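PDB 2JCB: 5-formyltetrahydrofolate cyclo-ligase family protein from Bacillus anthracis, which probably catalyses the ATP- and magnesium-dependent cyclisation of 5-formyltetrahydrofolate to 5,10-methenyltetrahydrofolate in folate metabolism. Local coordinates for residues R80-K88 with E105-P116; Y32-L43 with E62-I70. All coordinates share one frame; numbering follows the deposited sequence.

Contact 1: R80-K88 with E105-P116; sequences RVVVPKCNK and ETVYMNLREPIP
V83 is the first residue of strand 80-87 to meet segment 105-116: its CG2 lies alongside the ring of P114, 3.9 Å from P114 CD. At P84 the backbone takes over. P84 O lies 3.4 Å from P114 CD, and a water bound to P84 O also donates to R112 O. K85 carries the largest share of the contact. With CG anti to the backbone N (chi1 -180°), its chain runs out over P116, whose CG sits 3.6 Å from K85 CE, and a bend at chi4 turns NZ to E113. That salt bridge is long, 3.4 Å from K85 NZ to E113 OE1, and its hydrogen bond weak; two waters, both also donating to E105 OE2, give NZ further partners. The other carboxylate oxygen is held more firmly: C86 N donates to E113 OE2 at 2.9 Å, almost straight at 177°, from above the carboxylate plane. A buried carboxylate is thus gripped by a backbone N-H and an ammonium group, which would favour its charged form. Strands 80-87 and 111-114 cross at 108°, and the two-stranded hairpin forms a sheet of its own; strand 92-98 touches V83 and P84, and helix 150-154 touches P84 and C86.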
loop_
_atom_site.group_PDB
_atom_site.type_symbol
_atom_site.label_atom_id
_atom_site.label_comp_id
_atom_site.label_asym_id
_atom_site.label_seq_id
_atom_site.Cartn_x
_atom_site.Cartn_y
_atom_site.Cartn_z
ATOM N N ARG A 80 -16.285 2.646 4.906
ATOM C CA ARG A 80 -16.306 3.062 3.508
ATOM C C ARG A 80 -14.933 2.715 2.986
ATOM O O ARG A 80 -13.947 2.937 3.676
ATOM C CB ARG A 80 -16.539 4.571 3.415
ATOM C CG ARG A 80 -16.419 5.131 2.042
ATOM C CD ARG A 80 -17.040 6.499 1.966
ATOM N NE ARG A 80 -16.299 7.458 2.777
ATOM C CZ ARG A 80 -16.498 8.771 2.742
ATOM N NH1 ARG A 80 -17.417 9.267 1.929
ATOM N NH2 ARG A 80 -15.752 9.585 3.500
ATOM N N VAL A 81 -14.898 2.135 1.786
ATOM C CA VAL A 81 -13.646 1.700 1.180
ATOM C C VAL A 81 -13.386 2.542 -0.075
ATOM O O VAL A 81 -14.266 2.688 -0.921
ATOM C CB VAL A 81 -13.702 0.203 0.767
ATOM C CG1 VAL A 81 -12.499 -0.157 -0.028
ATOM C CG2 VAL A 81 -13.714 -0.719 1.984
ATOM N N VAL A 82 -12.188 3.108 -0.138
ATOM C CA VAL A 82 -11.722 3.896 -1.325
ATOM C C VAL A 82 -10.437 3.313 -1.914
ATOM O O VAL A 82 -9.484 2.986 -1.194
ATOM C CB VAL A 82 -11.646 5.443 -1.091
ATOM C CG1 VAL A 82 -12.980 5.975 -0.623
ATOM C CG2 VAL A 82 -10.545 5.810 -0.110
ATOM N N VAL A 83 -10.393 3.234 -3.252
ATOM C CA VAL A 83 -9.243 2.661 -3.977
ATOM C C VAL A 83 -8.795 3.663 -5.075
ATOM O O VAL A 83 -9.634 4.442 -5.565
ATOM C CB VAL A 83 -9.670 1.323 -4.627
ATOM C CG1 VAL A 83 -9.937 0.275 -3.527
ATOM C CG2 VAL A 83 -11.007 1.503 -5.429
ATOM N N PRO A 84 -7.497 3.669 -5.411
ATOM C CA PRO A 84 -7.037 4.738 -6.304
ATOM C C PRO A 84 -7.201 4.460 -7.794
ATOM O O PRO A 84 -7.010 3.344 -8.260
ATOM C CB PRO A 84 -5.544 4.852 -5.974
ATOM C CG PRO A 84 -5.157 3.473 -5.538
ATOM C CD PRO A 84 -6.372 2.811 -4.955
ATOM N N LYS A 85 -7.504 5.530 -8.519
ATOM C CA LYS A 85 -7.330 5.584 -9.963
ATOM C C LYS A 85 -6.138 6.516 -10.231
ATOM O O LYS A 85 -6.165 7.704 -9.885
ATOM C CB LYS A 85 -8.601 6.079 -10.670
ATOM C CG LYS A 85 -8.429 6.141 -12.206
ATOM C CD LYS A 85 -9.748 6.222 -12.962
ATOM C CE LYS A 85 -9.523 6.260 -14.507
ATOM N NZ LYS A 85 -8.911 5.001 -15.109
ATOM N N CYS A 86 -5.121 5.986 -10.896
ATOM C CA CYS A 86 -3.918 6.754 -11.162
ATOM C C CYS A 86 -4.018 7.504 -12.466
ATOM O O CYS A 86 -4.508 6.981 -13.476
ATOM C CB CYS A 86 -2.682 5.850 -11.171
ATOM S SG CYS A 86 -2.373 5.044 -9.619
ATOM N N ASN A 87 -3.601 8.755 -12.428
ATOM C CA ASN A 87 -3.439 9.513 -13.651
ATOM C C ASN A 87 -1.936 9.536 -13.969
ATOM O O ASN A 87 -1.134 10.159 -13.268
ATOM C CB ASN A 87 -4.059 10.908 -13.504
ATOM C CG ASN A 87 -3.921 11.757 -14.766
ATOM O OD1 ASN A 87 -3.022 11.548 -15.582
ATOM N ND2 ASN A 87 -4.795 12.748 -14.910
ATOM N N LYS A 88 -1.562 8.818 -15.018
ATOM C CA LYS A 88 -0.160 8.653 -15.368
ATOM C C LYS A 88 0.496 9.952 -15.835
ATOM O O LYS A 88 1.702 10.136 -15.656
ATOM C CB LYS A 88 -0.009 7.533 -16.399
ATOM C CG LYS A 88 -0.636 6.211 -15.903
ATOM C CD LYS A 88 -0.154 4.987 -16.691
ATOM C CE LYS A 88 1.272 4.601 -16.299
ATOM N NZ LYS A 88 2.292 5.461 -17.003
ATOM N N GLU A 105 -12.620 -1.925 -13.004
ATOM C CA GLU A 105 -12.305 -2.401 -14.355
ATOM C C GLU A 105 -10.800 -2.681 -14.461
ATOM O O GLU A 105 -10.019 -2.201 -13.653
ATOM C CB GLU A 105 -12.721 -1.382 -15.408
ATOM C CG GLU A 105 -12.124 -0.001 -15.179
ATOM C CD GLU A 105 -12.562 1.020 -16.203
ATOM O OE1 GLU A 105 -13.203 0.636 -17.217
ATOM O OE2 GLU A 105 -12.242 2.208 -15.989
ATOM N N THR A 106 -10.411 -3.451 -15.473
ATOM C CA THR A 106 -9.002 -3.711 -15.701
ATOM C C THR A 106 -8.501 -2.689 -16.696
ATOM O O THR A 106 -8.941 -2.665 -17.856
ATOM C CB THR A 106 -8.724 -5.141 -16.225
ATOM O OG1 THR A 106 -9.590 -6.092 -15.578
ATOM C CG2 THR A 106 -7.238 -5.526 -15.971
ATOM N N VAL A 107 -7.588 -1.846 -16.224
ATOM C CA VAL A 107 -6.996 -0.773 -17.024
ATOM C C VAL A 107 -5.649 -1.200 -17.624
ATOM O O VAL A 107 -4.929 -0.371 -18.183
ATOM C CB VAL A 107 -6.817 0.528 -16.201
ATOM C CG1 VAL A 107 -8.172 1.225 -15.944
ATOM C CG2 VAL A 107 -6.068 0.239 -14.896
ATOM N N TYR A 108 -5.314 -2.486 -17.477
ATOM C CA TYR A 108 -4.288 -3.183 -18.289
ATOM C C TYR A 108 -3.681 -4.419 -17.620
ATOM O O TYR A 108 -3.165 -4.342 -16.493
ATOM C CB TYR A 108 -3.200 -2.245 -18.873
ATOM C CG TYR A 108 -2.011 -1.825 -17.995
ATOM C CD1 TYR A 108 -0.968 -2.717 -17.714
ATOM C CD2 TYR A 108 -1.885 -0.507 -17.535
ATOM C CE1 TYR A 108 0.150 -2.330 -16.946
ATOM C CE2 TYR A 108 -0.765 -0.102 -16.769
ATOM C CZ TYR A 108 0.252 -1.023 -16.481
ATOM O OH TYR A 108 1.364 -0.648 -15.739
ATOM N N MET A 109 -3.751 -5.542 -18.343
ATOM C CA MET A 109 -3.235 -6.846 -17.901
ATOM C C MET A 109 -3.800 -7.286 -16.538
ATOM O O MET A 109 -4.783 -8.033 -16.480
ATOM C CB MET A 109 -1.693 -6.875 -17.923
ATOM C CG MET A 109 -1.079 -8.245 -18.262
ATOM S SD MET A 109 0.735 -8.190 -18.375
ATOM C CE MET A 109 1.132 -9.921 -18.646
ATOM N N ASN A 110 -3.204 -6.807 -15.452
ATOM C CA ASN A 110 -3.635 -7.204 -14.113
ATOM C C ASN A 110 -4.059 -6.038 -13.215
ATOM O O ASN A 110 -4.370 -6.241 -12.038
ATOM C CB ASN A 110 -2.522 -8.001 -13.412
ATOM C CG ASN A 110 -2.199 -9.304 -14.114
ATOM O OD1 ASN A 110 -1.284 -9.366 -14.947
ATOM N ND2 ASN A 110 -2.957 -10.356 -13.794
ATOM N N LEU A 111 -4.071 -4.825 -13.760
ATOM C CA LEU A 111 -4.212 -3.636 -12.934
ATOM C C LEU A 111 -5.675 -3.175 -12.861
ATOM O O LEU A 111 -6.257 -2.778 -13.865
ATOM C CB LEU A 111 -3.306 -2.533 -13.473
ATOM C CG LEU A 111 -2.874 -1.418 -12.523
ATOM C CD1 LEU A 111 -1.667 -1.858 -11.704
ATOM C CD2 LEU A 111 -2.538 -0.159 -13.327
ATOM N N ARG A 112 -6.258 -3.238 -11.670
ATOM C CA ARG A 112 -7.688 -2.948 -11.494
ATOM C C ARG A 112 -7.902 -1.585 -10.887
ATOM O O ARG A 112 -7.239 -1.246 -9.896
ATOM C CB ARG A 112 -8.371 -4.038 -10.639
ATOM C CG ARG A 112 -8.042 -5.410 -11.168
ATOM C CD ARG A 112 -9.078 -6.472 -10.917
ATOM N NE ARG A 112 -10.483 -6.103 -11.159
ATOM C CZ ARG A 112 -11.109 -6.136 -12.334
ATOM N NH1 ARG A 112 -10.466 -6.485 -13.439
ATOM N NH2 ARG A 112 -12.392 -5.817 -12.412
ATOM N N GLU A 113 -8.844 -0.816 -11.452
ATOM C CA GLU A 113 -9.147 0.535 -10.955
ATOM C C GLU A 113 -10.643 0.834 -10.919
ATOM O O GLU A 113 -11.381 0.262 -11.695
ATOM C CB GLU A 113 -8.438 1.595 -11.799
ATOM C CG GLU A 113 -6.907 1.580 -11.617
ATOM C CD GLU A 113 -6.214 2.721 -12.325
ATOM O OE1 GLU A 113 -6.656 3.090 -13.444
ATOM O OE2 GLU A 113 -5.219 3.229 -11.761
ATOM N N PRO A 114 -11.078 1.780 -10.049
ATOM C CA PRO A 114 -12.503 2.140 -9.958
ATOM C C PRO A 114 -12.933 2.779 -11.275
ATOM O O PRO A 114 -12.173 3.565 -11.847
ATOM C CB PRO A 114 -12.528 3.199 -8.842
ATOM C CG PRO A 114 -11.120 3.703 -8.724
ATOM C CD PRO A 114 -10.242 2.579 -9.127
ATOM N N ILE A 115 -14.145 2.460 -11.727
ATOM C CA ILE A 115 -14.672 3.010 -12.962
ATOM C C ILE A 115 -15.177 4.421 -12.640
ATOM O O ILE A 115 -16.104 4.571 -11.838
ATOM C CB ILE A 115 -15.840 2.134 -13.512
ATOM C CG1 ILE A 115 -15.380 0.680 -13.731
ATOM C CG2 ILE A 115 -16.447 2.771 -14.754
ATOM C CD1 ILE A 115 -16.512 -0.331 -13.864
ATOM N N PRO A 116 -14.526 5.465 -13.203
ATOM C CA PRO A 116 -14.942 6.837 -12.881
ATOM C C PRO A 116 -16.456 7.040 -12.937
ATOM O O PRO A 116 -17.017 7.644 -12.032
ATOM C CB PRO A 116 -14.260 7.679 -13.963
ATOM C CG PRO A 116 -13.026 6.951 -14.260
ATOM C CD PRO A 116 -13.378 5.466 -14.133
HETATM O O HOH W 1 -7.548 0.679 -7.608
HETATM O O HOH W 2 -10.763 2.954 -14.104
HETATM O O HOH W 3 -11.301 4.933 -17.232
#

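Contact 2: Y32-L43 with E62-I70; sequences YTTLSEQIVFSL and ENEVNTYPI
Polar contacts centre on S36 and N66. N66 N donates to S36 OG at 3.1 Å, nearly straight at 172°, and S36 OG in turn donates to Y32 O, 2.9 Å away, one turn earlier. Y32 O also takes the helical bond from S36 N, from the opposite face of its plane. N66, which precedes the turn into helix 68-76, accepts from Y68 N through OD1 in a capping bond. A water bridges the two segments: it accepts from Y32 OH and donates to E62 O and E64 O. The Y32 ring, swung out with CG anti to the backbone N (chi1 171°), lies against the 62-66 backbone. E64 O meets its edge in plane, 3.3 Å from Y32 CE1, while N63 OD1 sits over one face; N63 ND2 is held by M24 O. Y32 OH lies 3.3 Å from N66 CB. Apolar packing follows: I39 CD1 touches V65 CG2, V40 CG1 presses on I70 CG1 at 3.6 Å, and the side chains of L43 and I70 cross at about a right angle, CD2 against CG2. L165 and W49 extend this core. Held at N by S36 and at OD1 by Y68, N66 forms a helix-capping motif within an alpha/beta fold.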
loop_
_atom_site.group_PDB
_atom_site.type_symbol
_atom_site.label_atom_id
_atom_site.label_comp_id
_atom_site.label_asym_id
_atom_site.label_seq_id
_atom_site.Cartn_x
_atom_site.Cartn_y
_atom_site.Cartn_z
ATOM N N TYR A 32 2.510 -17.272 0.768
ATOM C CA TYR A 32 1.569 -16.179 0.424
ATOM C C TYR A 32 0.291 -16.233 1.241
ATOM O O TYR A 32 -0.114 -15.203 1.799
ATOM C CB TYR A 32 1.265 -16.258 -1.084
ATOM C CG TYR A 32 0.183 -15.357 -1.519
ATOM C CD1 TYR A 32 0.406 -13.991 -1.694
ATOM C CD2 TYR A 32 -1.069 -15.888 -1.819
ATOM C CE1 TYR A 32 -0.633 -13.165 -2.078
ATOM C CE2 TYR A 32 -2.101 -15.078 -2.202
ATOM C CZ TYR A 32 -1.869 -13.725 -2.353
ATOM O OH TYR A 32 -2.931 -12.999 -2.763
ATOM N N THR A 33 -0.351 -17.404 1.291
ATOM C CA THR A 33 -1.657 -17.531 1.929
ATOM C C THR A 33 -1.516 -17.344 3.442
ATOM O O THR A 33 -2.225 -16.526 4.027
ATOM C CB THR A 33 -2.304 -18.859 1.616
ATOM O OG1 THR A 33 -2.476 -19.005 0.197
ATOM C CG2 THR A 33 -3.658 -19.026 2.334
ATOM N N THR A 34 -0.620 -18.117 4.052
ATOM C CA THR A 34 -0.448 -18.083 5.532
ATOM C C THR A 34 0.009 -16.715 6.049
ATOM O O THR A 34 -0.624 -16.137 6.961
ATOM C CB THR A 34 0.535 -19.199 5.995
ATOM O OG1 THR A 34 0.076 -20.474 5.542
ATOM C CG2 THR A 34 0.623 -19.251 7.527
ATOM N N LEU A 35 1.046 -16.159 5.423
ATOM C CA LEU A 35 1.608 -14.860 5.826
ATOM C C LEU A 35 0.565 -13.751 5.584
ATOM O O LEU A 35 0.378 -12.863 6.426
ATOM C CB LEU A 35 2.928 -14.570 5.101
ATOM C CG LEU A 35 4.188 -15.394 5.370
ATOM C CD1 LEU A 35 5.352 -14.976 4.510
ATOM C CD2 LEU A 35 4.608 -15.337 6.820
ATOM N N SER A 36 -0.145 -13.812 4.455
ATOM C CA SER A 36 -1.150 -12.754 4.196
ATOM C C SER A 36 -2.223 -12.791 5.285
ATOM O O SER A 36 -2.650 -11.734 5.755
ATOM C CB SER A 36 -1.844 -12.912 2.842
ATOM O OG SER A 36 -0.980 -12.441 1.820
ATOM N N GLU A 37 -2.634 -14.007 5.646
ATOM C CA GLU A 37 -3.620 -14.246 6.719
ATOM C C GLU A 37 -3.142 -13.673 8.069
ATOM O O GLU A 37 -3.929 -13.002 8.770
ATOM C CB GLU A 37 -3.881 -15.755 6.849
ATOM C CG GLU A 37 -5.049 -16.181 5.967
ATOM C CD GLU A 37 -5.139 -17.709 5.617
ATOM O OE1 GLU A 37 -4.464 -18.574 6.268
ATOM O OE2 GLU A 37 -5.925 -18.022 4.670
ATOM N N GLN A 38 -1.881 -13.969 8.418
ATOM C CA GLN A 38 -1.303 -13.502 9.705
ATOM C C GLN A 38 -1.246 -11.983 9.763
ATOM O O GLN A 38 -1.570 -11.372 10.785
ATOM C CB GLN A 38 0.084 -14.100 9.944
ATOM C CG GLN A 38 -0.028 -15.578 10.188
ATOM C CD GLN A 38 1.315 -16.265 10.371
ATOM O OE1 GLN A 38 2.363 -15.630 10.314
ATOM N NE2 GLN A 38 1.281 -17.594 10.577
ATOM N N ILE A 39 -0.850 -11.357 8.644
ATOM C CA ILE A 39 -0.571 -9.940 8.607
ATOM C C ILE A 39 -1.897 -9.247 8.788
ATOM O O ILE A 39 -1.984 -8.292 9.595
ATOM C CB ILE A 39 0.076 -9.551 7.321
ATOM C CG1 ILE A 39 1.559 -10.004 7.375
ATOM C CG2 ILE A 39 -0.020 -8.078 7.065
ATOM C CD1 ILE A 39 2.288 -10.056 6.005
ATOM N N VAL A 40 -2.921 -9.707 8.059
ATOM C CA VAL A 40 -4.236 -9.061 8.139
ATOM C C VAL A 40 -4.920 -9.281 9.473
ATOM O O VAL A 40 -5.545 -8.361 9.986
ATOM C CB VAL A 40 -5.200 -9.312 6.908
ATOM C CG1 VAL A 40 -4.472 -8.800 5.614
ATOM C CG2 VAL A 40 -5.733 -10.732 6.846
ATOM N N PHE A 41 -4.707 -10.439 10.076
ATOM C CA PHE A 41 -5.287 -10.690 11.407
ATOM C C PHE A 41 -4.709 -9.579 12.329
ATOM O O PHE A 41 -5.461 -8.994 13.126
ATOM C CB PHE A 41 -4.906 -12.098 11.890
ATOM C CG PHE A 41 -5.258 -12.377 13.317
ATOM C CD1 PHE A 41 -6.449 -13.006 13.619
ATOM C CD2 PHE A 41 -4.390 -12.022 14.357
ATOM C CE1 PHE A 41 -6.813 -13.277 14.938
ATOM C CE2 PHE A 41 -4.733 -12.306 15.684
ATOM C CZ PHE A 41 -5.944 -12.923 15.964
ATOM N N SER A 42 -3.429 -9.268 12.209
ATOM C CA SER A 42 -2.778 -8.273 13.082
ATOM C C SER A 42 -3.318 -6.859 12.761
ATOM O O SER A 42 -3.639 -6.076 13.672
ATOM C CB SER A 42 -1.284 -8.331 12.869
ATOM O OG SER A 42 -0.573 -7.359 13.664
ATOM N N LEU A 43 -3.477 -6.570 11.469
ATOM C CA LEU A 43 -4.159 -5.303 11.047
ATOM C C LEU A 43 -5.482 -5.059 11.776
ATOM O O LEU A 43 -5.695 -3.942 12.276
ATOM C CB LEU A 43 -4.465 -5.300 9.523
ATOM C CG LEU A 43 -5.398 -4.123 9.064
ATOM C CD1 LEU A 43 -4.641 -2.804 9.250
ATOM C CD2 LEU A 43 -5.659 -4.329 7.533
ATOM N N GLU A 62 -0.209 -10.164 -8.096
ATOM C CA GLU A 62 0.788 -11.254 -7.917
ATOM C C GLU A 62 0.871 -11.685 -6.461
ATOM O O GLU A 62 -0.145 -12.059 -5.891
ATOM C CB GLU A 62 2.189 -10.904 -8.466
ATOM C CG GLU A 62 2.697 -9.474 -8.209
ATOM C CD GLU A 62 2.454 -8.529 -9.391
ATOM O OE1 GLU A 62 2.457 -7.290 -9.168
ATOM O OE2 GLU A 62 2.257 -9.028 -10.531
ATOM N N ASN A 63 2.076 -11.669 -5.878
ATOM C CA ASN A 63 2.252 -12.223 -4.530
ATOM C C ASN A 63 2.275 -11.153 -3.410
ATOM O O ASN A 63 2.605 -11.460 -2.253
ATOM C CB ASN A 63 3.468 -13.155 -4.467
ATOM C CG ASN A 63 3.162 -14.605 -4.989
ATOM O OD1 ASN A 63 2.002 -15.015 -5.073
ATOM N ND2 ASN A 63 4.209 -15.386 -5.253
ATOM N N GLU A 64 1.866 -9.914 -3.738
ATOM C CA GLU A 64 1.766 -8.857 -2.724
ATOM C C GLU A 64 0.802 -9.263 -1.626
ATOM O O GLU A 64 -0.248 -9.910 -1.895
ATOM C CB GLU A 64 1.203 -7.567 -3.337
ATOM C CG GLU A 64 2.153 -6.971 -4.314
ATOM C CD GLU A 64 1.477 -6.142 -5.386
ATOM O OE1 GLU A 64 0.301 -5.741 -5.168
ATOM O OE2 GLU A 64 2.127 -5.939 -6.463
ATOM N N VAL A 65 1.092 -8.861 -0.374
ATOM C CA VAL A 65 0.080 -9.123 0.684
ATOM C C VAL A 65 -1.385 -8.887 0.216
ATOM O O VAL A 65 -1.743 -7.807 -0.297
ATOM C CB VAL A 65 0.330 -8.286 1.988
ATOM C CG1 VAL A 65 -0.820 -8.533 3.027
ATOM C CG2 VAL A 65 1.802 -8.522 2.498
ATOM N N ASN A 66 -2.178 -9.929 0.385
ATOM C CA ASN A 66 -3.507 -9.976 -0.182
ATOM C C ASN A 66 -4.475 -8.960 0.481
ATOM O O ASN A 66 -4.747 -9.058 1.669
ATOM C CB ASN A 66 -4.045 -11.388 -0.079
ATOM C CG ASN A 66 -5.329 -11.559 -0.890
ATOM O OD1 ASN A 66 -5.749 -10.630 -1.615
ATOM N ND2 ASN A 66 -5.941 -12.733 -0.800
ATOM N N THR A 67 -4.912 -7.940 -0.270
ATOM C CA THR A 67 -5.800 -6.931 0.247
ATOM C C THR A 67 -7.271 -7.200 -0.000
ATOM O O THR A 67 -8.149 -6.452 0.520
ATOM C CB THR A 67 -5.466 -5.530 -0.313
ATOM O OG1 THR A 67 -5.632 -5.543 -1.743
ATOM C CG2 THR A 67 -3.984 -5.086 0.081
ATOM N N TYR A 68 -7.589 -8.171 -0.842
ATOM C CA TYR A 68 -8.993 -8.462 -1.099
ATOM C C TYR A 68 -9.790 -8.795 0.160
ATOM O O TYR A 68 -10.878 -8.224 0.364
ATOM C CB TYR A 68 -9.174 -9.506 -2.240
ATOM C CG TYR A 68 -8.952 -8.845 -3.593
ATOM C CD1 TYR A 68 -7.648 -8.658 -4.101
ATOM C CD2 TYR A 68 -10.052 -8.358 -4.336
ATOM C CE1 TYR A 68 -7.442 -8.011 -5.377
ATOM C CE2 TYR A 68 -9.876 -7.717 -5.590
ATOM C CZ TYR A 68 -8.570 -7.565 -6.098
ATOM O OH TYR A 68 -8.423 -6.956 -7.336
ATOM N N PRO A 69 -9.259 -9.695 1.019
ATOM C CA PRO A 69 -9.954 -9.968 2.273
ATOM C C PRO A 69 -10.140 -8.720 3.143
ATOM O O PRO A 69 -11.145 -8.641 3.850
ATOM C CB PRO A 69 -9.070 -10.990 2.967
ATOM C CG PRO A 69 -8.295 -11.646 1.881
ATOM C CD PRO A 69 -8.082 -10.552 0.859
ATOM N N ILE A 70 -9.250 -7.748 3.015
ATOM C CA ILE A 70 -9.315 -6.537 3.840
ATOM C C ILE A 70 -10.497 -5.709 3.407
ATOM O O ILE A 70 -11.255 -5.229 4.220
ATOM C CB ILE A 70 -8.044 -5.659 3.746
ATOM C CG1 ILE A 70 -6.789 -6.503 4.119
ATOM C CG2 ILE A 70 -8.235 -4.424 4.679
ATOM C CD1 ILE A 70 -5.400 -5.810 3.798
HETATM O O HOH W 4 -2.015 -10.459 -3.799
HETATM O O HOH W 5 -4.747 -11.174 3.460
#

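The two contacts follow one another along the chain: contact 2 closes at the start of helix 68-76, and that helix leads into strand 80-87, where contact 1 opens. Their centres are 20 Å apart, yet they meet where R112 CD of the hairpin packs against Y68 OH, 3.7 Å away. Both stand back from the nucleotide: the side chain of C86 in contact 1 is about 11 Å from the bound ADP and about 14 Å from the magnesium ion, and that of E64 in contact 2 is about 12 Å from ADP. E64 touches Y146 of the ADP pocket, and C86 touches Y150 of helix 150-154, which carries the magnesium ligand D152.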